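Local coordinates for protein putative glucosidase lplD, ALPHA-GALACTURONIDASE (Bacillus subtilis, PDB 3FEF) that hydrolyses alpha-1,4-linked galacturonides such as di-galacturonate, releasing alpha-D-galacturonate with the help of NAD(+) and manganese, at residues W18-D29 with V319-N330; D42-E50 with W61-L69. All blocks are in the same frame, centred on the assembly; numbering follows the deposited sequence. Where two conformers were deposited one is given.

Overall arrangement
From the N terminus, the chain forms strand 6-11 and then helix 18-28, the first helix of a Rossmann-like NAD-binding fold. Contact 2 follows soon after: helix 43-53 turns back onto strand 61-66 within one beta-alpha-beta unit, closing a short loop at the edge of the six-stranded parallel sheet. Contact 1 closes only when the chain returns at residues 319-330, so contact 2 is nested inside its far longer loop. It ties the Rossmann-like part to the family 4 C-terminal region. With centres about 17 Å apart, the two contacts touch through helix 18-28, where Arg20 NE probably hydrogen-bonds Asn49 OD1, 2.7 Å away, and Met23 and Leu26 pack on Tyr63.

Contact 1 of 2, residues W18-D29 with V319-N330; sequences WARSLMSDLSID and VAEKASGEEGVN
Asp25 and Ser324 form the polar centre of this contact, in which the first helix of the Rossmann-like NAD-binding fold, residues 18-28, is met by a loop of the C-terminal region and the start of helix 328-335. The firm bond between them runs from Ser324 N to Asp25 OD1, which it reaches on the syn side at 2.9 Å and nearly straight (167°). Ser324 OG lies unusually close to Asp25 OD2, at a modelled distance too short to be taken at face value. That OG also accepts from Glu326 N in an ST turn, so the serine whose amide bonds the helix also folds the loop. A separate bond runs from Ser24 OG to Ala320 O, 2.8 Å long and in the carbonyl plane.

Apolar packing lies to both sides of these bonds. Val329 pushes its CG2 branch between Asp25 CB and the methyls of Leu22 and Leu26, with Leu22 CD1 3.7 Å away, and Val319 sets its two methyls against Met23 CB, CG1 also meeting Arg20 CD. At the outer end, Ile28 CD1 lies against the backbone at Ala323, 3.4 Å from its N, and Glu321 CG rests against Ser27 OG.

Toward the active site, Trp18 stacks with Tyr145 and meets His170, the probable proton donor; the nearest atom of the Trp18 side chain is about 6 Å from the bound magnesium ion. Glu326 OE2 makes a weak hydrogen bond to His170 ND1, so the loop brings a carboxylate to the catalytic region. A bend at chi2 (-55°) folds that carboxylate against the indole, its plane 61° from the ring plane and Glu326 CD 3.4 Å from Trp18 CZ3.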
loop_
_atom_site.group_PDB
_atom_site.type_symbol
_atom_site.label_atom_id
_atom_site.label_comp_id
_atom_site.label_asym_id
_atom_site.label_seq_id
_atom_site.Cartn_x
_atom_site.Cartn_y
_atom_site.Cartn_z
ATOM N N TRP A 18 10.610 29.687 23.081
ATOM C CA TRP A 18 10.683 28.288 23.525
ATOM C C TRP A 18 11.695 27.985 24.633
ATOM O O TRP A 18 11.371 27.261 25.561
ATOM C CB TRP A 18 10.900 27.346 22.329
ATOM C CG TRP A 18 9.737 27.397 21.383
ATOM C CD1 TRP A 18 9.684 28.025 20.170
ATOM C CD2 TRP A 18 8.438 26.840 21.609
ATOM N NE1 TRP A 18 8.431 27.866 19.617
ATOM C CE2 TRP A 18 7.653 27.142 20.483
ATOM C CE3 TRP A 18 7.876 26.085 22.643
ATOM C CZ2 TRP A 18 6.324 26.721 20.365
ATOM C CZ3 TRP A 18 6.561 25.674 22.533
ATOM C CH2 TRP A 18 5.796 25.995 21.402
ATOM N N ALA A 19 12.920 28.497 24.540
ATOM C CA ALA A 19 13.910 28.212 25.600
ATOM C C ALA A 19 13.429 28.647 26.997
ATOM O O ALA A 19 13.594 27.922 27.969
ATOM C CB ALA A 19 15.283 28.839 25.274
ATOM N N ARG A 20 12.832 29.828 27.078
ATOM C CA ARG A 20 12.303 30.373 28.335
ATOM C C ARG A 20 11.177 29.506 28.891
ATOM O O ARG A 20 11.169 29.145 30.070
ATOM C CB ARG A 20 11.763 31.791 28.119
ATOM C CG ARG A 20 12.821 32.814 27.835
ATOM C CD ARG A 20 13.797 32.918 28.986
ATOM N NE ARG A 20 15.003 33.587 28.534
ATOM C CZ ARG A 20 15.096 34.899 28.373
ATOM N NH1 ARG A 20 14.051 35.664 28.662
ATOM N NH2 ARG A 20 16.230 35.443 27.925
ATOM N N SER A 21 10.230 29.177 28.030
ATOM C CA SER A 21 9.138 28.295 28.395
ATOM C C SER A 21 9.659 26.936 28.883
ATOM O O SER A 21 9.210 26.405 29.899
ATOM C CB SER A 21 8.186 28.137 27.214
ATOM O OG SER A 21 7.933 26.762 26.987
ATOM N N LEU A 22 10.634 26.382 28.177
ATOM C CA LEU A 22 11.277 25.167 28.647
ATOM C C LEU A 22 11.881 25.368 30.048
ATOM O O LEU A 22 11.749 24.516 30.922
ATOM C CB LEU A 22 12.358 24.725 27.659
ATOM C CG LEU A 22 13.363 23.713 28.199
ATOM C CD1 LEU A 22 12.739 22.323 28.271
ATOM C CD2 LEU A 22 14.659 23.711 27.371
HETATM N N MSE A 23 12.554 26.489 30.261
HETATM C CA MSE A 23 13.192 26.739 31.557
HETATM C C MSE A 23 12.183 26.788 32.702
HETATM O O MSE A 23 12.370 26.152 33.739
HETATM C CB MSE A 23 14.000 28.032 31.515
HETATM C CG MSE A 23 15.216 27.930 30.637
HETATM SE SE MSE A 23 16.155 29.637 30.434
HETATM C CE MSE A 23 17.013 29.216 28.738
ATOM N N SER A 24 11.112 27.546 32.505
ATOM C CA SER A 24 10.033 27.590 33.487
ATOM C C SER A 24 9.532 26.204 33.830
ATOM O O SER A 24 9.390 25.861 35.002
ATOM C CB SER A 24 8.887 28.464 32.998
ATOM O OG SER A 24 9.335 29.809 32.911
ATOM N N ASP A 25 9.291 25.386 32.811
ATOM C CA ASP A 25 8.748 24.056 33.057
ATOM C C ASP A 25 9.765 23.172 33.755
ATOM O O ASP A 25 9.428 22.412 34.666
ATOM C CB ASP A 25 8.194 23.434 31.771
ATOM C CG ASP A 25 6.880 24.059 31.369
ATOM O OD1 ASP A 25 6.202 24.588 32.272
ATOM O OD2 ASP A 25 6.529 24.066 30.171
ATOM N N LEU A 26 11.024 23.291 33.359
ATOM C CA LEU A 26 12.065 22.509 34.015
ATOM C C LEU A 26 12.201 22.902 35.473
ATOM O O LEU A 26 12.452 22.062 36.341
ATOM C CB LEU A 26 13.416 22.683 33.315
ATOM C CG LEU A 26 13.559 21.991 31.962
ATOM C CD1 LEU A 26 14.937 22.328 31.376
ATOM C CD2 LEU A 26 13.395 20.493 32.129
ATOM N N SER A 27 12.041 24.182 35.753
ATOM C CA SER A 27 12.365 24.652 37.087
ATOM C C SER A 27 11.378 24.115 38.115
ATOM O O SER A 27 11.715 23.994 39.281
ATOM C CB SER A 27 12.439 26.180 37.126
ATOM O OG SER A 27 11.139 26.738 37.074
ATOM N N ILE A 28 10.166 23.777 37.688
ATOM C CA ILE A 28 9.166 23.255 38.628
ATOM C C ILE A 28 8.932 21.738 38.604
ATOM O O ILE A 28 8.179 21.225 39.424
ATOM C CB ILE A 28 7.795 23.948 38.475
ATOM C CG1 ILE A 28 7.296 23.854 37.028
ATOM C CG2 ILE A 28 7.882 25.394 38.931
ATOM C CD1 ILE A 28 6.019 24.627 36.795
ATOM N N ASP A 29 9.548 21.017 37.670
ATOM C CA ASP A 29 9.385 19.564 37.659
ATOM C C ASP A 29 10.363 18.923 38.634
ATOM O O ASP A 29 11.564 19.137 38.543
ATOM C CB ASP A 29 9.558 18.985 36.253
ATOM C CG ASP A 29 8.744 17.716 36.051
ATOM O OD1 ASP A 29 9.075 16.680 36.661
ATOM O OD2 ASP A 29 7.752 17.761 35.296
ATOM N N VAL A 319 13.851 32.696 35.445
ATOM C CA VAL A 319 12.535 32.756 34.817
ATOM C C VAL A 319 11.454 32.563 35.872
ATOM O O VAL A 319 11.726 32.089 36.971
ATOM C CB VAL A 319 12.354 31.670 33.727
ATOM C CG1 VAL A 319 13.442 31.776 32.676
ATOM C CG2 VAL A 319 12.340 30.282 34.349
ATOM N N ALA A 320 10.223 32.925 35.531
ATOM C CA ALA A 320 9.075 32.603 36.372
ATOM C C ALA A 320 8.973 31.097 36.603
ATOM O O ALA A 320 8.954 30.306 35.652
ATOM C CB ALA A 320 7.784 33.126 35.734
ATOM N N GLU A 321 8.909 30.698 37.863
ATOM C CA GLU A 321 8.666 29.309 38.204
ATOM C C GLU A 321 7.183 29.015 38.062
ATOM O O GLU A 321 6.497 28.762 39.044
ATOM C CB GLU A 321 9.142 28.998 39.626
ATOM C CG GLU A 321 10.606 28.592 39.737
ATOM C CD GLU A 321 10.951 28.132 41.138
ATOM O OE1 GLU A 321 10.515 28.814 42.091
ATOM O OE2 GLU A 321 11.641 27.095 41.298
ATOM N N LYS A 322 6.699 29.044 36.822
ATOM C CA LYS A 322 5.283 28.872 36.533
ATOM C C LYS A 322 5.092 28.026 35.266
ATOM O O LYS A 322 5.793 28.216 34.284
ATOM C CB LYS A 322 4.631 30.243 36.347
ATOM C CG LYS A 322 3.120 30.230 36.453
ATOM C CD LYS A 322 2.561 31.639 36.360
ATOM C CE LYS A 322 1.107 31.708 36.834
ATOM N NZ LYS A 322 0.125 31.458 35.746
ATOM N N ALA A 323 4.146 27.093 35.295
ATOM C CA ALA A 323 3.903 26.213 34.153
ATOM C C ALA A 323 3.613 27.014 32.880
ATOM O O ALA A 323 2.789 27.925 32.890
ATOM C CB ALA A 323 2.751 25.247 34.461
ATOM N N SER A 324 4.296 26.676 31.790
ATOM C CA SER A 324 4.162 27.416 30.528
ATOM C C SER A 324 2.875 27.104 29.765
ATOM O O SER A 324 2.439 27.887 28.922
ATOM C CB SER A 324 5.355 27.128 29.613
ATOM O OG SER A 324 5.295 25.789 29.139
ATOM N N GLY A 325 2.270 25.957 30.037
ATOM C CA GLY A 325 1.176 25.494 29.195
ATOM C C GLY A 325 1.675 24.592 28.075
ATOM O O GLY A 325 0.881 23.986 27.365
ATOM N N GLU A 326 2.991 24.489 27.918
ATOM C CA GLU A 326 3.575 23.624 26.874
ATOM C C GLU A 326 3.706 22.193 27.382
ATOM O O GLU A 326 3.650 21.970 28.576
ATOM C CB GLU A 326 4.939 24.160 26.433
ATOM C CG GLU A 326 4.873 25.563 25.842
ATOM C CD GLU A 326 3.883 25.676 24.678
ATOM O OE1 GLU A 326 3.464 24.632 24.129
ATOM O OE2 GLU A 326 3.522 26.819 24.311
ATOM N N GLU A 327 3.891 21.231 26.482
ATOM C CA GLU A 327 4.054 19.821 26.878
ATOM C C GLU A 327 5.498 19.307 26.739
ATOM O O GLU A 327 5.803 18.154 27.085
ATOM C CB GLU A 327 3.089 18.916 26.099
ATOM C CG GLU A 327 1.604 19.221 26.319
ATOM C CD GLU A 327 1.011 18.555 27.572
ATOM O OE1 GLU A 327 1.771 18.080 28.442
ATOM O OE2 GLU A 327 -0.236 18.508 27.685
ATOM N N GLY A 328 6.388 20.161 26.252
ATOM C CA GLY A 328 7.781 19.767 26.053
ATOM C C GLY A 328 8.347 18.932 27.182
ATOM O O GLY A 328 8.780 17.783 26.986
ATOM N N VAL A 329 8.345 19.504 28.378
ATOM C CA VAL A 329 8.901 18.832 29.549
ATOM C C VAL A 329 8.133 17.584 29.990
ATOM O O VAL A 329 8.731 16.602 30.441
ATOM C CB VAL A 329 9.022 19.815 30.697
ATOM C CG1 VAL A 329 9.401 19.089 31.993
ATOM C CG2 VAL A 329 10.053 20.886 30.324
ATOM N N ASN A 330 6.808 17.635 29.891
ATOM C CA ASN A 330 5.989 16.463 30.113
ATOM C C ASN A 330 6.370 15.350 29.135
ATOM O O ASN A 330 6.434 14.179 29.505
ATOM C CB ASN A 330 4.512 16.805 29.938
ATOM C CG ASN A 330 3.962 17.627 31.097
ATOM O OD1 ASN A 330 4.564 17.686 32.170
ATOM N ND2 ASN A 330 2.809 18.257 30.888
#

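Contact 2 of 2, residues D42-E50 with W61-L69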
loop_
_atom_site.group_PDB
_atom_site.type_symbol
_atom_site.label_atom_id
_atom_site.label_comp_id
_atom_site.label_asym_id
_atom_site.label_seq_id
_atom_site.Cartn_x
_atom_site.Cartn_y
_atom_site.Cartn_z
ATOM N N ASP A 42 24.382 32.880 17.778
ATOM C CA ASP A 42 24.606 34.090 18.552
ATOM C C ASP A 42 24.914 33.732 20.011
ATOM O O ASP A 42 24.000 33.576 20.833
ATOM C CB ASP A 42 23.372 34.983 18.487
ATOM C CG ASP A 42 23.478 36.188 19.406
ATOM O OD1 ASP A 42 24.466 36.279 20.163
ATOM O OD2 ASP A 42 22.575 37.040 19.386
ATOM N N PHE A 43 26.199 33.591 20.321
ATOM C CA PHE A 43 26.614 33.085 21.623
ATOM C C PHE A 43 26.210 34.023 22.745
ATOM O O PHE A 43 25.981 33.594 23.878
ATOM C CB PHE A 43 28.121 32.846 21.664
ATOM C CG PHE A 43 28.603 32.276 22.965
ATOM C CD1 PHE A 43 28.913 33.109 24.029
ATOM C CD2 PHE A 43 28.746 30.906 23.127
ATOM C CE1 PHE A 43 29.366 32.584 25.232
ATOM C CE2 PHE A 43 29.194 30.378 24.331
ATOM C CZ PHE A 43 29.501 31.217 25.384
ATOM N N GLU A 44 26.112 35.304 22.422
ATOM C CA GLU A 44 25.777 36.302 23.421
ATOM C C GLU A 44 24.405 36.016 24.006
ATOM O O GLU A 44 24.197 36.134 25.207
ATOM C CB GLU A 44 25.788 37.699 22.806
ATOM C CG GLU A 44 25.703 38.803 23.824
ATOM C CD GLU A 44 25.567 40.176 23.185
ATOM O OE1 GLU A 44 25.622 40.277 21.940
ATOM O OE2 GLU A 44 25.402 41.158 23.933
ATOM N N ALA A 45 23.461 35.645 23.149
ATOM C CA ALA A 45 22.117 35.334 23.630
ATOM C C ALA A 45 22.131 34.038 24.444
ATOM O O ALA A 45 21.475 33.936 25.478
ATOM C CB ALA A 45 21.138 35.234 22.456
ATOM N N ALA A 46 22.881 33.042 23.990
ATOM C CA ALA A 46 22.916 31.779 24.711
ATOM C C ALA A 46 23.501 32.016 26.103
ATOM O O ALA A 46 23.026 31.457 27.086
ATOM C CB ALA A 46 23.731 30.739 23.942
ATOM N N GLN A 47 24.529 32.857 26.172
ATOM C CA GLN A 47 25.214 33.141 27.433
ATOM C C GLN A 47 24.256 33.781 28.434
ATOM O O GLN A 47 24.274 33.468 29.624
ATOM C CB GLN A 47 26.429 34.049 27.188
ATOM C CG GLN A 47 27.413 34.124 28.357
ATOM C CD GLN A 47 28.656 34.939 28.028
ATOM O OE1 GLN A 47 28.579 35.969 27.358
ATOM N NE2 GLN A 47 29.807 34.478 28.500
ATOM N N LYS A 48 23.412 34.672 27.939
ATOM C CA LYS A 48 22.394 35.301 28.765
ATOM C C LYS A 48 21.319 34.325 29.271
ATOM O O LYS A 48 20.890 34.408 30.422
ATOM C CB LYS A 48 21.761 36.461 28.007
ATOM C CG LYS A 48 22.709 37.644 27.857
ATOM C CD LYS A 48 22.106 38.708 26.974
ATOM C CE LYS A 48 23.115 39.811 26.707
ATOM N NZ LYS A 48 22.499 40.902 25.916
ATOM N N ASN A 49 20.874 33.415 28.416
ATOM C CA ASN A 49 19.992 32.350 28.870
ATOM C C ASN A 49 20.683 31.441 29.873
ATOM O O ASN A 49 20.043 30.839 30.736
ATOM C CB ASN A 49 19.486 31.528 27.687
ATOM C CG ASN A 49 18.228 32.101 27.091
ATOM O OD1 ASN A 49 17.508 32.834 27.759
ATOM N ND2 ASN A 49 17.953 31.775 25.827
ATOM N N GLU A 50 21.996 31.323 29.753
ATOM C CA GLU A 50 22.726 30.490 30.692
ATOM C C GLU A 50 22.684 31.113 32.085
ATOM O O GLU A 50 22.523 30.413 33.079
ATOM C CB GLU A 50 24.163 30.289 30.236
ATOM C CG GLU A 50 25.026 29.647 31.274
ATOM C CD GLU A 50 26.471 30.066 31.143
ATOM O OE1 GLU A 50 27.179 29.535 30.252
ATOM O OE2 GLU A 50 26.895 30.934 31.938
ATOM N N TRP A 61 18.532 22.218 37.494
ATOM C CA TRP A 61 19.191 22.146 36.207
ATOM C C TRP A 61 20.357 23.126 36.053
ATOM O O TRP A 61 20.221 24.301 36.321
ATOM C CB TRP A 61 18.166 22.322 35.083
ATOM C CG TRP A 61 17.199 21.165 35.010
ATOM C CD1 TRP A 61 16.059 20.995 35.747
ATOM C CD2 TRP A 61 17.307 20.017 34.166
ATOM N NE1 TRP A 61 15.451 19.808 35.408
ATOM C CE2 TRP A 61 16.194 19.194 34.434
ATOM C CE3 TRP A 61 18.231 19.610 33.194
ATOM C CZ2 TRP A 61 15.983 17.989 33.770
ATOM C CZ3 TRP A 61 18.021 18.425 32.538
ATOM C CH2 TRP A 61 16.906 17.622 32.828
ATOM N N ARG A 62 21.500 22.620 35.612
ATOM C CA ARG A 62 22.649 23.458 35.339
ATOM C C ARG A 62 22.724 23.779 33.847
ATOM O O ARG A 62 22.722 22.880 32.998
ATOM C CB ARG A 62 23.936 22.785 35.822
ATOM C CG ARG A 62 25.229 23.390 35.250
ATOM C CD ARG A 62 26.282 23.527 36.341
ATOM N NE ARG A 62 27.526 22.803 36.060
ATOM C CZ ARG A 62 28.570 22.756 36.896
ATOM N NH1 ARG A 62 28.518 23.390 38.069
ATOM N NH2 ARG A 62 29.672 22.077 36.569
ATOM N N TYR A 63 22.771 25.066 33.537
ATOM C CA TYR A 63 22.824 25.522 32.166
ATOM C C TYR A 63 24.241 25.916 31.803
ATOM O O TYR A 63 24.949 26.474 32.619
ATOM C CB TYR A 63 21.908 26.726 31.996
ATOM C CG TYR A 63 20.453 26.370 32.120
ATOM C CD1 TYR A 63 19.848 26.248 33.374
ATOM C CD2 TYR A 63 19.682 26.127 30.986
ATOM C CE1 TYR A 63 18.515 25.921 33.485
ATOM C CE2 TYR A 63 18.342 25.792 31.094
ATOM C CZ TYR A 63 17.772 25.690 32.341
ATOM O OH TYR A 63 16.446 25.364 32.438
ATOM N N GLU A 64 24.643 25.603 30.575
ATOM C CA GLU A 64 25.935 26.009 30.051
ATOM C C GLU A 64 25.811 26.417 28.570
ATOM O O GLU A 64 25.438 25.593 27.723
ATOM C CB GLU A 64 26.943 24.860 30.210
ATOM C CG GLU A 64 28.403 25.271 30.021
ATOM C CD GLU A 64 29.318 24.121 29.565
ATOM O OE1 GLU A 64 28.910 22.933 29.635
ATOM O OE2 GLU A 64 30.457 24.417 29.120
ATOM N N ALA A 65 26.135 27.670 28.246
ATOM C CA ALA A 65 26.293 28.080 26.839
ATOM C C ALA A 65 27.544 27.453 26.222
ATOM O O ALA A 65 28.635 27.610 26.749
ATOM C CB ALA A 65 26.369 29.582 26.732
ATOM N N VAL A 66 27.386 26.743 25.111
ATOM C CA VAL A 66 28.515 26.084 24.446
ATOM C C VAL A 66 28.671 26.603 23.019
ATOM O O VAL A 66 27.718 27.115 22.425
ATOM C CB VAL A 66 28.356 24.543 24.414
ATOM C CG1 VAL A 66 28.301 23.971 25.831
ATOM C CG2 VAL A 66 27.117 24.161 23.619
ATOM N N SER A 67 29.868 26.447 22.462
ATOM C CA SER A 67 30.249 27.160 21.247
ATOM C C SER A 67 30.014 26.387 19.964
ATOM O O SER A 67 30.035 26.976 18.892
ATOM C CB SER A 67 31.722 27.555 21.311
ATOM O OG SER A 67 32.507 26.409 21.606
ATOM N N THR A 68 29.806 25.077 20.059
ATOM C CA THR A 68 29.582 24.280 18.858
ATOM C C THR A 68 28.502 23.211 19.043
ATOM O O THR A 68 28.220 22.802 20.173
ATOM C CB THR A 68 30.876 23.589 18.415
ATOM O OG1 THR A 68 31.269 22.670 19.428
ATOM C CG2 THR A 68 31.996 24.612 18.179
ATOM N N LEU A 69 27.920 22.769 17.923
ATOM C CA LEU A 69 26.911 21.726 17.888
ATOM C C LEU A 69 27.421 20.445 18.533
ATOM O O LEU A 69 26.734 19.824 19.361
ATOM C CB LEU A 69 26.550 21.398 16.439
ATOM C CG LEU A 69 25.348 22.000 15.708
ATOM C CD1 LEU A 69 25.314 21.482 14.272
ATOM C CD2 LEU A 69 24.036 21.662 16.433
#
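Phe43 sets CE2 and CZ of its ring against Ala65, with CZ 3.8 Å from Ala65 CB, while the carbonyl oxygen of Val66 and the amide N of Ser67 lie at the ring edge, near its plane. The ring reaches the strand because CG is anti to the backbone N (chi1 -178°). Ala65 CB is the methyl against which this face of the helix packs: Ala46 CB meets it at 4.0 Å, and Ala46 C and Gln47 N come slightly closer, both 3.8 Å from it. The small side chains of Ala46 and Ala65 are consistent with the close approach of 7.0 Å between the axes of helix 43-50 and strand 61-66, which run nearly antiparallel at 168°, as expected for the helix of a right-handed beta-alpha-beta crossover from strand 34-39 to strand 61-66.

One hydrogen bond joins the segments. Ala65 N donates to Glu50 OE1 over 2.9 Å, fairly straight at 160°, and uses the anti lone pair of that oxygen. The extended side chain of Glu50 reaches across the strand backbone, its CG 3.4 Å from Tyr63 O, while Tyr63 CB packs against Glu50 O. Replacing Glu50 by an alanine is likely to leave Ala65 N without this acceptor and to uncover the backbone of residues 63-65.

Strand 61-66 is one of the two outermost strands of its sheet within the chain. Arg62, Glu64 and Val66 bond strand 34-39, so the Ala65 amide faces the other way, and the Glu50 carboxylate gives it an acceptor, much as a further strand would.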